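Local coordinates for cell division protein FtsZ 1 (Methanocaldococcus jannaschii, PDB 1W58), which binds GTP and probably hydrolyses it, and is thought to polymerise into the contractile ring at the site of cell division, at residues Val158-Val163 with Asn172-Leu177; Thr186-Pro191 with Gly247-Gly252; Ser122-Ile127 with Gly151-Ala156. One frame throughout, in Å; residues are numbered along the deposited sequence.

Interaction 1 of 3, residues Val158-Val163 with Asn172-Leu177. With G2P (phosphomethylphosphonic acid guanylate ester), chain B.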
ATOM      1  N   VAL A 158     -22.409  16.473  -3.204  1.00 31.38           N
ATOM      2  CA  VAL A 158     -22.847  16.441  -1.816  1.00 35.92           C
ATOM      3  C   VAL A 158     -23.694  17.656  -1.389  1.00 40.64           C
ATOM      4  O   VAL A 158     -23.660  18.720  -2.039  1.00 39.27           O
ATOM      5  CB  VAL A 158     -21.617  16.414  -0.881  1.00 31.75           C
ATOM      6  CG1 VAL A 158     -20.733  15.227  -1.215  1.00 36.66           C
ATOM      7  CG2 VAL A 158     -20.827  17.706  -1.046  1.00 27.41           C
ATOM      8  N   THR A 159     -24.427  17.496  -0.284  1.00 37.24           N
ATOM      9  CA  THR A 159     -25.252  18.580   0.245  1.00 37.83           C
ATOM     10  C   THR A 159     -24.744  19.065   1.600  1.00 38.17           C
ATOM     11  O   THR A 159     -24.087  18.335   2.351  1.00 38.06           O
ATOM     12  CB  THR A 159     -26.763  18.171   0.435  1.00 40.53           C
ATOM     13  OG1 THR A 159     -26.855  17.040   1.309  1.00 40.10           O
ATOM     14  CG2 THR A 159     -27.433  17.827  -0.889  1.00 41.69           C
ATOM     15  N   LEU A 160     -25.033  20.323   1.887  1.00 40.26           N
ATOM     16  CA  LEU A 160     -24.696  20.931   3.167  1.00 44.90           C
ATOM     17  C   LEU A 160     -26.045  20.844   3.908  1.00 42.88           C
ATOM     18  O   LEU A 160     -27.083  20.982   3.274  1.00 46.07           O
ATOM     19  CB  LEU A 160     -24.284  22.380   2.941  1.00 45.08           C
ATOM     20  CG  LEU A 160     -22.823  22.754   3.168  1.00 45.99           C
ATOM     21  CD1 LEU A 160     -21.889  21.584   2.899  1.00 40.80           C
ATOM     22  CD2 LEU A 160     -22.519  23.948   2.279  1.00 42.64           C
ATOM     23  N   PRO A 161     -26.052  20.621   5.240  1.00 42.09           N
ATOM     24  CA  PRO A 161     -27.322  20.514   5.989  1.00 38.27           C
ATOM     25  C   PRO A 161     -28.163  21.794   6.100  1.00 39.37           C
ATOM     26  O   PRO A 161     -27.657  22.907   5.877  1.00 37.58           O
ATOM     27  CB  PRO A 161     -26.860  20.037   7.359  1.00 36.32           C
ATOM     28  CG  PRO A 161     -25.579  20.842   7.544  1.00 34.32           C
ATOM     29  CD  PRO A 161     -24.902  20.663   6.171  1.00 40.43           C
ATOM     30  N   PHE A 162     -29.448  21.636   6.438  1.00 38.18           N
ATOM     31  CA  PHE A 162     -30.337  22.805   6.633  1.00 37.55           C
ATOM     32  C   PHE A 162     -29.848  23.523   7.900  1.00 39.61           C
ATOM     33  O   PHE A 162     -29.182  22.886   8.715  1.00 43.08           O
ATOM     34  CB  PHE A 162     -31.754  22.342   6.857  1.00 32.78           C
ATOM     35  CG  PHE A 162     -32.403  21.745   5.651  1.00 32.88           C
ATOM     36  CD1 PHE A 162     -32.944  22.557   4.663  1.00 37.56           C
ATOM     37  CD2 PHE A 162     -32.555  20.376   5.538  1.00 30.80           C
ATOM     38  CE1 PHE A 162     -33.640  22.002   3.578  1.00 36.80           C
ATOM     39  CE2 PHE A 162     -33.245  19.814   4.464  1.00 33.39           C
ATOM     40  CZ  PHE A 162     -33.788  20.621   3.483  1.00 35.57           C
ATOM     41  N   VAL A 163     -30.139  24.817   8.091  1.00 41.62           N
ATOM     42  CA  VAL A 163     -29.652  25.468   9.319  1.00 42.88           C
ATOM     43  C   VAL A 163     -30.406  24.986  10.563  1.00 41.95           C
ATOM     44  O   VAL A 163     -29.831  24.866  11.638  1.00 39.91           O
ATOM     45  CB  VAL A 163     -29.720  27.022   9.277  1.00 46.47           C
ATOM     46  CG1 VAL A 163     -29.226  27.532   7.931  1.00 50.29           C
ATOM     47  CG2 VAL A 163     -31.104  27.501   9.596  1.00 51.47           C
ATOM     48  N   ASN A 172     -19.354  20.398  11.205  1.00 42.77           N
ATOM     49  CA  ASN A 172     -18.824  19.111  10.755  1.00 42.64           C
ATOM     50  C   ASN A 172     -18.892  18.953   9.243  1.00 44.66           C
ATOM     51  O   ASN A 172     -18.001  18.348   8.645  1.00 46.17           O
ATOM     52  CB  ASN A 172     -19.586  17.958  11.388  1.00 43.88           C
ATOM     53  CG  ASN A 172     -19.284  17.807  12.846  1.00 50.15           C
ATOM     54  OD1 ASN A 172     -19.990  17.101  13.555  1.00 52.27           O
ATOM     55  ND2 ASN A 172     -18.219  18.463  13.312  1.00 52.09           N
ATOM     56  N   ALA A 173     -19.964  19.483   8.643  1.00 43.44           N
ATOM     57  CA  ALA A 173     -20.179  19.442   7.195  1.00 40.95           C
ATOM     58  C   ALA A 173     -19.113  20.298   6.520  1.00 38.51           C
ATOM     59  O   ALA A 173     -18.495  19.876   5.566  1.00 37.74           O
ATOM     60  CB  ALA A 173     -21.570  19.975   6.846  1.00 35.03           C
ATOM     61  N   MET A 174     -18.891  21.497   7.036  1.00 39.55           N
ATOM     62  CA  MET A 174     -17.884  22.389   6.468  1.00 42.98           C
ATOM     63  C   MET A 174     -16.466  21.799   6.540  1.00 43.42           C
ATOM     64  O   MET A 174     -15.718  21.847   5.563  1.00 44.26           O
ATOM     65  CB  MET A 174     -17.946  23.751   7.167  1.00 41.44           C
ATOM     66  CG  MET A 174     -19.219  24.538   6.840  1.00 42.61           C
ATOM     67  SD  MET A 174     -19.514  24.678   5.037  1.00 45.00           S
ATOM     68  CE  MET A 174     -18.100  25.532   4.539  1.00 39.60           C
ATOM     69  N   GLU A 175     -16.090  21.236   7.684  1.00 44.27           N
ATOM     70  CA  GLU A 175     -14.768  20.621   7.800  1.00 44.94           C
ATOM     71  C   GLU A 175     -14.653  19.447   6.825  1.00 44.29           C
ATOM     72  O   GLU A 175     -13.588  19.179   6.282  1.00 45.32           O
ATOM     73  CB  GLU A 175     -14.510  20.150   9.229  1.00 43.19           C
ATOM     74  CG  GLU A 175     -14.317  21.323  10.172  1.00 57.72           C
ATOM     75  CD  GLU A 175     -14.155  20.934  11.636  1.00 66.28           C
ATOM     76  OE1 GLU A 175     -13.885  21.860  12.436  1.00 68.04           O
ATOM     77  OE2 GLU A 175     -14.302  19.733  11.989  1.00 66.91           O
ATOM     78  N   GLY A 176     -15.754  18.748   6.593  1.00 40.62           N
ATOM     79  CA  GLY A 176     -15.693  17.647   5.664  1.00 40.47           C
ATOM     80  C   GLY A 176     -15.547  18.148   4.232  1.00 40.45           C
ATOM     81  O   GLY A 176     -14.867  17.518   3.434  1.00 38.59           O
ATOM     82  N   LEU A 177     -16.180  19.271   3.901  1.00 40.49           N
ATOM     83  CA  LEU A 177     -16.110  19.819   2.539  1.00 43.96           C
ATOM     84  C   LEU A 177     -14.665  20.199   2.254  1.00 43.80           C
ATOM     85  O   LEU A 177     -14.141  19.920   1.190  1.00 40.10           O
ATOM     86  CB  LEU A 177     -17.018  21.055   2.402  1.00 42.55           C
ATOM     87  CG  LEU A 177     -17.258  21.650   1.006  1.00 42.94           C
ATOM     88  CD1 LEU A 177     -18.177  20.752   0.176  1.00 37.97           C
ATOM     89  CD2 LEU A 177     -17.884  23.033   1.160  1.00 41.30           C
TER
HETATM   90  PG  G2P B1362     -24.028   8.423  11.021  1.00 59.04           P
HETATM   91  O1G G2P B1362     -23.200   8.836  12.152  1.00 55.99           O
HETATM   92  O2G G2P B1362     -25.426   8.337  11.424  1.00 64.23           O
HETATM   93  O3G G2P B1362     -23.688   6.969  10.611  1.00 60.61           O
HETATM   94  O3B G2P B1362     -23.720   9.427   9.759  1.00 53.60           O
HETATM   95  PB  G2P B1362     -24.428   9.428   8.258  1.00 39.50           P
HETATM   96  O1B G2P B1362     -23.427   9.737   7.234  1.00 46.99           O
HETATM   97  O2B G2P B1362     -25.215   8.286   7.875  1.00 33.85           O
HETATM   98  C3A G2P B1362     -25.464  10.869   8.317  1.00 38.27           C
HETATM   99  PA  G2P B1362     -26.970  10.764   7.353  1.00 40.37           P
HETATM  100  O1A G2P B1362     -26.810  10.069   6.060  1.00 41.26           O
HETATM  101  O2A G2P B1362     -28.148  10.400   8.149  1.00 41.01           O
HETATM  102  O5' G2P B1362     -26.951  12.298   6.967  1.00 40.09           O
HETATM  103  C5' G2P B1362     -27.018  13.371   7.862  1.00 44.54           C
HETATM  104  C4' G2P B1362     -27.119  14.680   7.036  1.00 42.26           C
HETATM  105  O4' G2P B1362     -27.535  14.401   5.648  1.00 35.51           O
HETATM  106  C3' G2P B1362     -28.161  15.603   7.676  1.00 35.97           C
HETATM  107  O3' G2P B1362     -27.448  16.627   8.381  1.00 44.83           O
HETATM  108  C2' G2P B1362     -29.015  16.078   6.492  1.00 35.01           C
HETATM  109  O2' G2P B1362     -28.638  17.362   6.048  1.00 35.70           O
HETATM  110  C1' G2P B1362     -28.797  15.068   5.364  1.00 36.09           C
HETATM  111  N9  G2P B1362     -29.897  14.050   5.304  1.00 38.94           N
HETATM  112  C8  G2P B1362     -30.350  13.177   6.290  1.00 40.25           C
HETATM  113  N7  G2P B1362     -31.320  12.396   5.946  1.00 41.04           N
HETATM  114  C5  G2P B1362     -31.577  12.744   4.612  1.00 41.60           C
HETATM  115  C6  G2P B1362     -32.553  12.227   3.656  1.00 45.90           C
HETATM  116  O6  G2P B1362     -33.405  11.334   3.814  1.00 45.46           O
HETATM  117  N1  G2P B1362     -32.464  12.872   2.407  1.00 43.81           N
HETATM  118  C2  G2P B1362     -31.563  13.883   2.083  1.00 42.20           C
HETATM  119  N2  G2P B1362     -31.610  14.394   0.839  1.00 40.21           N
HETATM  120  N3  G2P B1362     -30.657  14.357   2.971  1.00 40.11           N
HETATM  121  C4  G2P B1362     -30.707  13.762   4.204  1.00 39.80           C
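In the beta-alpha-beta unit made of strand 153-160, helix 167-181 and strand 186-191, Pro161 and Leu160 meet Ala173 and Met174 just where the chain leaves the strand beside the bound nucleotide. The short axes of 158-160 and 172-177 approach to 9.3 Å at 142°, an oblique, roughly antiparallel return, as for a crossover helix packed on its own sheet. Pro161 has two sides in use. Its CD, with CG further off, faces Ala173 and comes to 3.5 Å from Ala173 CB, while its CA and CB lie against the ribose of the GTP analogue, where Pro161 CA is 3.4 Å from O2' and Pro161 CB is 3.6 Å from O3'. The one residue thus touches both the helix and the sugar. Next to it, Leu160 sends CD1 over Ala173 CB at 4.3 Å and CD2 to Met174 SD at 4.1 Å. Met174 reaches this place by setting CG anti to the carbonyl carbon (chi1 -69°) and bending again at chi2 and chi3, which curls the thioether across the leucine at roughly a right angle. One turn on, Leu177 CD1 meets Val158 CG2 at 4.2 Å, and Leu351 of strand 350-353 touches Leu160, Met174 and Leu177. Close to the nucleotide, the amide of Phe162 is hydrogen-bonded to Glu165 OE2, and OE1 of the same carboxylate bonds the analogue, so the backbone after Pro161 helps to position a GTP-binding side chain. Every direct contact between strand and helix is apolar, and the strand's amides and carbonyls pair with strand 186-191, Asn192 and Leu131; the helix is thus seated here by shape and hydrophobic burial rather than by directed bonds.

Interaction 2 of 3, residues Thr186-Pro191 with Gly247-Gly252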
ATOM      1  N   THR A 186     -13.409  17.582  -9.337  1.00 36.92           N
ATOM      2  CA  THR A 186     -14.385  18.651  -9.224  1.00 41.18           C
ATOM      3  C   THR A 186     -15.333  18.278  -8.050  1.00 37.62           C
ATOM      4  O   THR A 186     -15.713  17.117  -7.881  1.00 38.01           O
ATOM      5  CB  THR A 186     -15.140  18.970 -10.562  1.00 43.08           C
ATOM      6  OG1 THR A 186     -16.477  19.396 -10.259  1.00 48.74           O
ATOM      7  CG2 THR A 186     -15.168  17.796 -11.488  1.00 51.02           C
ATOM      8  N   LEU A 187     -15.622  19.265  -7.203  1.00 34.10           N
ATOM      9  CA  LEU A 187     -16.475  19.106  -6.030  1.00 33.66           C
ATOM     10  C   LEU A 187     -17.758  19.942  -6.141  1.00 34.52           C
ATOM     11  O   LEU A 187     -17.724  21.170  -5.988  1.00 31.27           O
ATOM     12  CB  LEU A 187     -15.702  19.512  -4.752  1.00 34.02           C
ATOM     13  CG  LEU A 187     -16.450  19.685  -3.405  1.00 37.78           C
ATOM     14  CD1 LEU A 187     -17.271  18.491  -3.113  1.00 35.29           C
ATOM     15  CD2 LEU A 187     -15.476  19.910  -2.257  1.00 37.18           C
ATOM     16  N   VAL A 188     -18.878  19.261  -6.395  1.00 34.59           N
ATOM     17  CA  VAL A 188     -20.202  19.904  -6.544  1.00 35.59           C
ATOM     18  C   VAL A 188     -20.979  19.964  -5.215  1.00 36.97           C
ATOM     19  O   VAL A 188     -21.370  18.913  -4.705  1.00 36.68           O
ATOM     20  CB  VAL A 188     -21.066  19.114  -7.566  1.00 37.67           C
ATOM     21  CG1 VAL A 188     -22.389  19.818  -7.824  1.00 35.73           C
ATOM     22  CG2 VAL A 188     -20.296  18.952  -8.867  1.00 39.38           C
ATOM     23  N   VAL A 189     -21.180  21.177  -4.667  1.00 36.45           N
ATOM     24  CA  VAL A 189     -21.933  21.411  -3.415  1.00 35.35           C
ATOM     25  C   VAL A 189     -23.331  21.991  -3.617  1.00 39.37           C
ATOM     26  O   VAL A 189     -23.473  23.020  -4.280  1.00 35.35           O
ATOM     27  CB  VAL A 189     -21.312  22.467  -2.465  1.00 41.13           C
ATOM     28  CG1 VAL A 189     -20.817  21.813  -1.212  1.00 43.06           C
ATOM     29  CG2 VAL A 189     -20.260  23.284  -3.164  1.00 39.29           C
ATOM     30  N   ILE A 190     -24.332  21.351  -3.001  1.00 38.73           N
ATOM     31  CA  ILE A 190     -25.731  21.790  -3.025  1.00 40.43           C
ATOM     32  C   ILE A 190     -26.066  22.200  -1.574  1.00 43.08           C
ATOM     33  O   ILE A 190     -26.149  21.351  -0.693  1.00 42.51           O
ATOM     34  CB  ILE A 190     -26.718  20.647  -3.313  1.00 43.27           C
ATOM     35  CG1 ILE A 190     -26.170  19.677  -4.358  1.00 44.04           C
ATOM     36  CG2 ILE A 190     -28.059  21.233  -3.684  1.00 43.75           C
ATOM     37  CD1 ILE A 190     -26.431  20.052  -5.739  1.00 46.74           C
ATOM     38  N   PRO A 191     -26.256  23.493  -1.301  1.00 45.55           N
ATOM     39  CA  PRO A 191     -26.584  23.886   0.080  1.00 45.45           C
ATOM     40  C   PRO A 191     -28.100  23.738   0.307  1.00 45.83           C
ATOM     41  O   PRO A 191     -28.860  24.579  -0.168  1.00 43.33           O
ATOM     42  CB  PRO A 191     -26.164  25.355   0.146  1.00 47.16           C
ATOM     43  CG  PRO A 191     -25.501  25.642  -1.199  1.00 51.06           C
ATOM     44  CD  PRO A 191     -26.114  24.674  -2.160  1.00 47.10           C
ATOM     45  N   GLY A 247     -12.365  22.271  -9.542  1.00 39.76           N
ATOM     46  CA  GLY A 247     -12.327  22.872  -8.208  1.00 39.19           C
ATOM     47  C   GLY A 247     -13.668  22.781  -7.482  1.00 41.29           C
ATOM     48  O   GLY A 247     -14.243  21.703  -7.371  1.00 43.69           O
ATOM     49  N   LEU A 248     -14.169  23.909  -6.986  1.00 41.55           N
ATOM     50  CA  LEU A 248     -15.469  23.948  -6.320  1.00 42.59           C
ATOM     51  C   LEU A 248     -16.525  24.266  -7.403  1.00 44.25           C
ATOM     52  O   LEU A 248     -16.307  25.162  -8.234  1.00 45.33           O
ATOM     53  CB  LEU A 248     -15.492  25.050  -5.259  1.00 43.35           C
ATOM     54  CG  LEU A 248     -16.393  24.824  -4.036  1.00 50.69           C
ATOM     55  CD1 LEU A 248     -16.729  26.162  -3.380  1.00 48.44           C
ATOM     56  CD2 LEU A 248     -17.658  24.125  -4.453  1.00 50.64           C
ATOM     57  N   ALA A 249     -17.643  23.532  -7.415  1.00 40.78           N
ATOM     58  CA  ALA A 249     -18.714  23.770  -8.396  1.00 38.99           C
ATOM     59  C   ALA A 249     -20.093  23.896  -7.739  1.00 43.89           C
ATOM     60  O   ALA A 249     -20.321  23.392  -6.632  1.00 46.63           O
ATOM     61  CB  ALA A 249     -18.748  22.653  -9.422  1.00 31.12           C
ATOM     62  N   MET A 250     -21.012  24.566  -8.426  1.00 45.38           N
ATOM     63  CA  MET A 250     -22.375  24.750  -7.924  1.00 44.48           C
ATOM     64  C   MET A 250     -23.346  24.531  -9.058  1.00 41.66           C
ATOM     65  O   MET A 250     -22.961  24.621 -10.209  1.00 46.35           O
ATOM     66  CB  MET A 250     -22.549  26.145  -7.320  1.00 40.71           C
ATOM     67  CG  MET A 250     -21.716  26.345  -6.057  1.00 42.82           C
ATOM     68  SD  MET A 250     -22.317  27.665  -4.982  1.00 50.52           S
ATOM     69  CE  MET A 250     -20.899  28.615  -4.795  1.00 51.76           C
ATOM     70  N   ILE A 251     -24.594  24.205  -8.760  1.00 41.17           N
ATOM     71  CA  ILE A 251     -25.512  23.990  -9.847  1.00 45.45           C
ATOM     72  C   ILE A 251     -26.680  24.954  -9.895  1.00 50.19           C
ATOM     73  O   ILE A 251     -26.840  25.832  -9.034  1.00 52.31           O
ATOM     74  CB  ILE A 251     -26.038  22.531  -9.885  1.00 47.33           C
ATOM     75  CG1 ILE A 251     -27.406  22.405  -9.210  1.00 46.89           C
ATOM     76  CG2 ILE A 251     -25.011  21.614  -9.270  1.00 39.99           C
ATOM     77  CD1 ILE A 251     -27.366  22.477  -7.727  1.00 51.03           C
ATOM     78  N   GLY A 252     -27.466  24.793 -10.953  1.00 50.65           N
ATOM     79  CA  GLY A 252     -28.639  25.607 -11.184  1.00 47.01           C
ATOM     80  C   GLY A 252     -29.594  24.733 -11.965  1.00 48.99           C
ATOM     81  O   GLY A 252     -29.173  24.021 -12.873  1.00 47.48           O
TER
HETATM   82  O   HOH W   1     -25.355  24.286  -5.917  1.00 41.61           O
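Residues Thr186, Leu187 and Val188 pair in parallel register with Gly247, Leu248 and Ala249 through three backbone bonds: Leu187 N to Gly247 O at 2.8 Å, Ala249 N to Leu187 O at 2.8 Å, and Val189 N to Ala249 O at 3.1 Å. The first is almost collinear with its carbonyl; for the second, the amide stands 38° out of the plane of the Leu187 carbonyl. Beyond this the segments part, in keeping with the 50° angle between the short strand axes. The next rung is spread to 4.8 Å between Val189 O and Ile251 N, and a water fills it, donating to Val189 O and accepting from Ile251 N. Strand 186-191 is the last strand of the parallel GTPase-domain sheet, and 249-256 is an outer strand of the mixed sheet of the C-terminal domain, so this short ladder, in which the chain turns a corner at Leu248, joins the two domains of the FtsZ fold. Ala249 and Val188 share one face, with Ala249 CB 4.0 Å from Val188 CG2. The other branch, Val188 CG1, is held anti to the backbone N (chi1 -175°) and meets Ile251 CG2 at 3.5 Å, the two side chains crossing at about a right angle. Ile251 CD1 presses on Ile190 CD1 from an oblique direction. On the face of Leu187 and Leu248, the former rests against helix 167-181 and the latter against Ile344 and Phe346.

Interaction 3 of 3, residues Ser122-Ile127 with Gly151-Ala156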
ATOM      1  N   SER A 122     -12.934   1.558 -12.738  1.00 44.28           N
ATOM      2  CA  SER A 122     -13.717   2.712 -13.155  1.00 40.07           C
ATOM      3  C   SER A 122     -12.913   3.812 -13.814  1.00 39.50           C
ATOM      4  O   SER A 122     -11.849   4.183 -13.325  1.00 38.43           O
ATOM      5  CB  SER A 122     -14.430   3.320 -11.947  1.00 38.75           C
ATOM      6  OG  SER A 122     -15.124   2.330 -11.212  1.00 42.44           O
ATOM      7  N   ASP A 123     -13.455   4.348 -14.909  1.00 38.20           N
ATOM      8  CA  ASP A 123     -12.845   5.452 -15.640  1.00 38.23           C
ATOM      9  C   ASP A 123     -13.221   6.718 -14.897  1.00 37.65           C
ATOM     10  O   ASP A 123     -12.487   7.696 -14.912  1.00 37.30           O
ATOM     11  CB  ASP A 123     -13.412   5.574 -17.060  1.00 46.68           C
ATOM     12  CG  ASP A 123     -12.917   4.483 -18.015  1.00 50.41           C
ATOM     13  OD1 ASP A 123     -13.747   3.646 -18.440  1.00 52.74           O
ATOM     14  OD2 ASP A 123     -11.710   4.479 -18.355  1.00 55.77           O
ATOM     15  N   MET A 124     -14.385   6.678 -14.251  1.00 37.82           N
ATOM     16  CA  MET A 124     -14.909   7.823 -13.515  1.00 40.33           C
ATOM     17  C   MET A 124     -15.670   7.365 -12.266  1.00 40.42           C
ATOM     18  O   MET A 124     -16.383   6.359 -12.304  1.00 39.53           O
ATOM     19  CB  MET A 124     -15.850   8.641 -14.423  1.00 41.12           C
ATOM     20  CG  MET A 124     -16.235  10.049 -13.884  1.00 40.79           C
ATOM     21  SD  MET A 124     -17.436  10.941 -14.969  1.00 43.16           S
ATOM     22  CE  MET A 124     -17.433  12.534 -14.261  1.00 30.42           C
ATOM     23  N   VAL A 125     -15.512   8.121 -11.176  1.00 37.58           N
ATOM     24  CA  VAL A 125     -16.163   7.834  -9.905  1.00 33.65           C
ATOM     25  C   VAL A 125     -16.874   9.059  -9.338  1.00 36.32           C
ATOM     26  O   VAL A 125     -16.284  10.147  -9.223  1.00 33.37           O
ATOM     27  CB  VAL A 125     -15.142   7.335  -8.832  1.00 35.41           C
ATOM     28  CG1 VAL A 125     -15.861   7.133  -7.466  1.00 30.49           C
ATOM     29  CG2 VAL A 125     -14.506   6.018  -9.283  1.00 30.32           C
ATOM     30  N   PHE A 126     -18.150   8.868  -8.996  1.00 35.93           N
ATOM     31  CA  PHE A 126     -18.995   9.912  -8.413  1.00 32.64           C
ATOM     32  C   PHE A 126     -19.154   9.523  -6.949  1.00 36.99           C
ATOM     33  O   PHE A 126     -19.518   8.383  -6.644  1.00 33.57           O
ATOM     34  CB  PHE A 126     -20.387   9.915  -9.074  1.00 36.48           C
ATOM     35  CG  PHE A 126     -20.485  10.752 -10.336  1.00 38.47           C
ATOM     36  CD1 PHE A 126     -20.953  12.070 -10.283  1.00 35.12           C
ATOM     37  CD2 PHE A 126     -20.115  10.224 -11.575  1.00 38.28           C
ATOM     38  CE1 PHE A 126     -21.049  12.856 -11.451  1.00 33.82           C
ATOM     39  CE2 PHE A 126     -20.207  10.997 -12.749  1.00 33.57           C
ATOM     40  CZ  PHE A 126     -20.673  12.308 -12.680  1.00 35.11           C
ATOM     41  N   ILE A 127     -18.858  10.452  -6.047  1.00 35.07           N
ATOM     42  CA  ILE A 127     -18.988  10.206  -4.622  1.00 34.73           C
ATOM     43  C   ILE A 127     -20.133  11.089  -4.101  1.00 37.12           C
ATOM     44  O   ILE A 127     -20.033  12.319  -4.138  1.00 34.99           O
ATOM     45  CB  ILE A 127     -17.725  10.621  -3.861  1.00 38.97           C
ATOM     46  CG1 ILE A 127     -16.478  10.300  -4.697  1.00 38.87           C
ATOM     47  CG2 ILE A 127     -17.736   9.977  -2.477  1.00 33.84           C
ATOM     48  CD1 ILE A 127     -15.690   9.129  -4.236  1.00 45.55           C
ATOM     49  N   GLY A 151      -6.403   6.477 -10.530  1.00 42.84           N
ATOM     50  CA  GLY A 151      -6.480   7.128 -11.825  1.00 45.12           C
ATOM     51  C   GLY A 151      -7.832   7.510 -12.419  1.00 46.35           C
ATOM     52  O   GLY A 151      -7.883   7.976 -13.565  1.00 48.15           O
ATOM     53  N   ALA A 152      -8.916   7.340 -11.663  1.00 44.07           N
ATOM     54  CA  ALA A 152     -10.258   7.670 -12.157  1.00 39.40           C
ATOM     55  C   ALA A 152     -10.575   9.144 -12.000  1.00 37.59           C
ATOM     56  O   ALA A 152     -10.030   9.800 -11.124  1.00 39.04           O
ATOM     57  CB  ALA A 152     -11.302   6.846 -11.416  1.00 36.47           C
ATOM     58  N   LEU A 153     -11.441   9.667 -12.864  1.00 36.06           N
ATOM     59  CA  LEU A 153     -11.850  11.073 -12.771  1.00 35.44           C
ATOM     60  C   LEU A 153     -12.736  10.990 -11.530  1.00 36.23           C
ATOM     61  O   LEU A 153     -13.674  10.175 -11.475  1.00 29.76           O
ATOM     62  CB  LEU A 153     -12.691  11.470 -13.997  1.00 35.50           C
ATOM     63  CG  LEU A 153     -12.826  12.888 -14.584  1.00 36.13           C
ATOM     64  CD1 LEU A 153     -14.275  13.029 -15.053  1.00 35.69           C
ATOM     65  CD2 LEU A 153     -12.429  14.010 -13.638  1.00 26.65           C
ATOM     66  N   THR A 154     -12.430  11.836 -10.555  1.00 37.53           N
ATOM     67  CA  THR A 154     -13.098  11.836  -9.257  1.00 39.85           C
ATOM     68  C   THR A 154     -13.979  13.057  -8.968  1.00 40.86           C
ATOM     69  O   THR A 154     -13.482  14.160  -8.683  1.00 36.05           O
ATOM     70  CB  THR A 154     -12.008  11.666  -8.149  1.00 40.26           C
ATOM     71  OG1 THR A 154     -11.301  10.443  -8.385  1.00 43.45           O
ATOM     72  CG2 THR A 154     -12.609  11.603  -6.771  1.00 36.84           C
ATOM     73  N   VAL A 155     -15.292  12.828  -9.025  1.00 37.56           N
ATOM     74  CA  VAL A 155     -16.275  13.873  -8.789  1.00 39.83           C
ATOM     75  C   VAL A 155     -17.194  13.555  -7.623  1.00 40.61           C
ATOM     76  O   VAL A 155     -17.688  12.428  -7.473  1.00 40.33           O
ATOM     77  CB  VAL A 155     -17.166  14.107 -10.028  1.00 39.38           C
ATOM     78  CG1 VAL A 155     -18.151  15.228  -9.747  1.00 36.61           C
ATOM     79  CG2 VAL A 155     -16.304  14.453 -11.230  1.00 36.79           C
ATOM     80  N   ALA A 156     -17.417  14.578  -6.811  1.00 39.15           N
ATOM     81  CA  ALA A 156     -18.278  14.491  -5.645  1.00 38.49           C
ATOM     82  C   ALA A 156     -19.490  15.403  -5.828  1.00 38.38           C
ATOM     83  O   ALA A 156     -19.355  16.527  -6.342  1.00 38.62           O
ATOM     84  CB  ALA A 156     -17.502  14.926  -4.395  1.00 34.07           C
TER
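Val155 O is approached by two groups of the neighbouring strand: it accepts a hydrogen bond from Ile127 N at 2.7 Å, with the donor in the carbonyl plane and an N-H...O angle of 154°, and it lies 3.0 Å from Phe126 CA in a CA-H...O contact. The same parallel ladder runs back through Val125, whose N donates to Leu153 O at 2.8 Å and whose O accepts from Val155 N at 2.9 Å, and ends with Leu153 N bonded to Asp123 O. Four successive pairs, from Met124 with Leu153 to Ile127 with Ala156, and an axis angle of 17° show adjacent parallel strands, here of the Rossmann-like sheet of the GTPase domain.

Met124 leaves the strand with CG anti to the backbone N (chi1 -167°) and stays extended, which lays it alongside Leu153, pointing the same way. Its CE comes to 3.3 Å from Leu153 CD1 and also meets Val155 CG2 at 3.8 Å. Replacing Met124 with an alanine would probably open a gap beside Leu153 CD1 and deprive Val155 CG2 of one of its methyl contacts. Further along the same face, Phe126 runs beside Val155, with Val155 CB over one ring face near the rim. On the other face Val125 CG2 packs on Ala152 CB at 3.9 Å.

Gly151, with its positive phi, closes helix 135-149 in a Schellman motif and turns the chain into strand 153-160. That helix covers the Val125 face, where Val143 and Ser147 touch Ile127 and Val125 and Ser147 OG is bonded to Thr154 OG1. Phe236 and Met243 of helix 236-243 pack on the Met124 face; strands 40-45 and 186-191 flank the pair.

Overall arrangement
Along the chain the contacts come in series: interaction 3 closes first, then interaction 1, then interaction 2. Strand 153-160 is common to interactions 3 and 1, whose centres are about 21 Å apart because they use its beginning and its end. Strand 186-191 lies next to it in the parallel sheet, bringing the centre of interaction 2 to about 15 Å from interaction 3 and 12 Å from interaction 1. Backbone bonds knit these steps together, as Val188 N to Ala156 O and Ile190 N to Val158 O. Interactions 3 and 1 thus belong to successive beta-alpha-beta units of the GTPase domain, and interaction 2 connects its last strand, close to the nucleotide pocket, with the C-terminal domain.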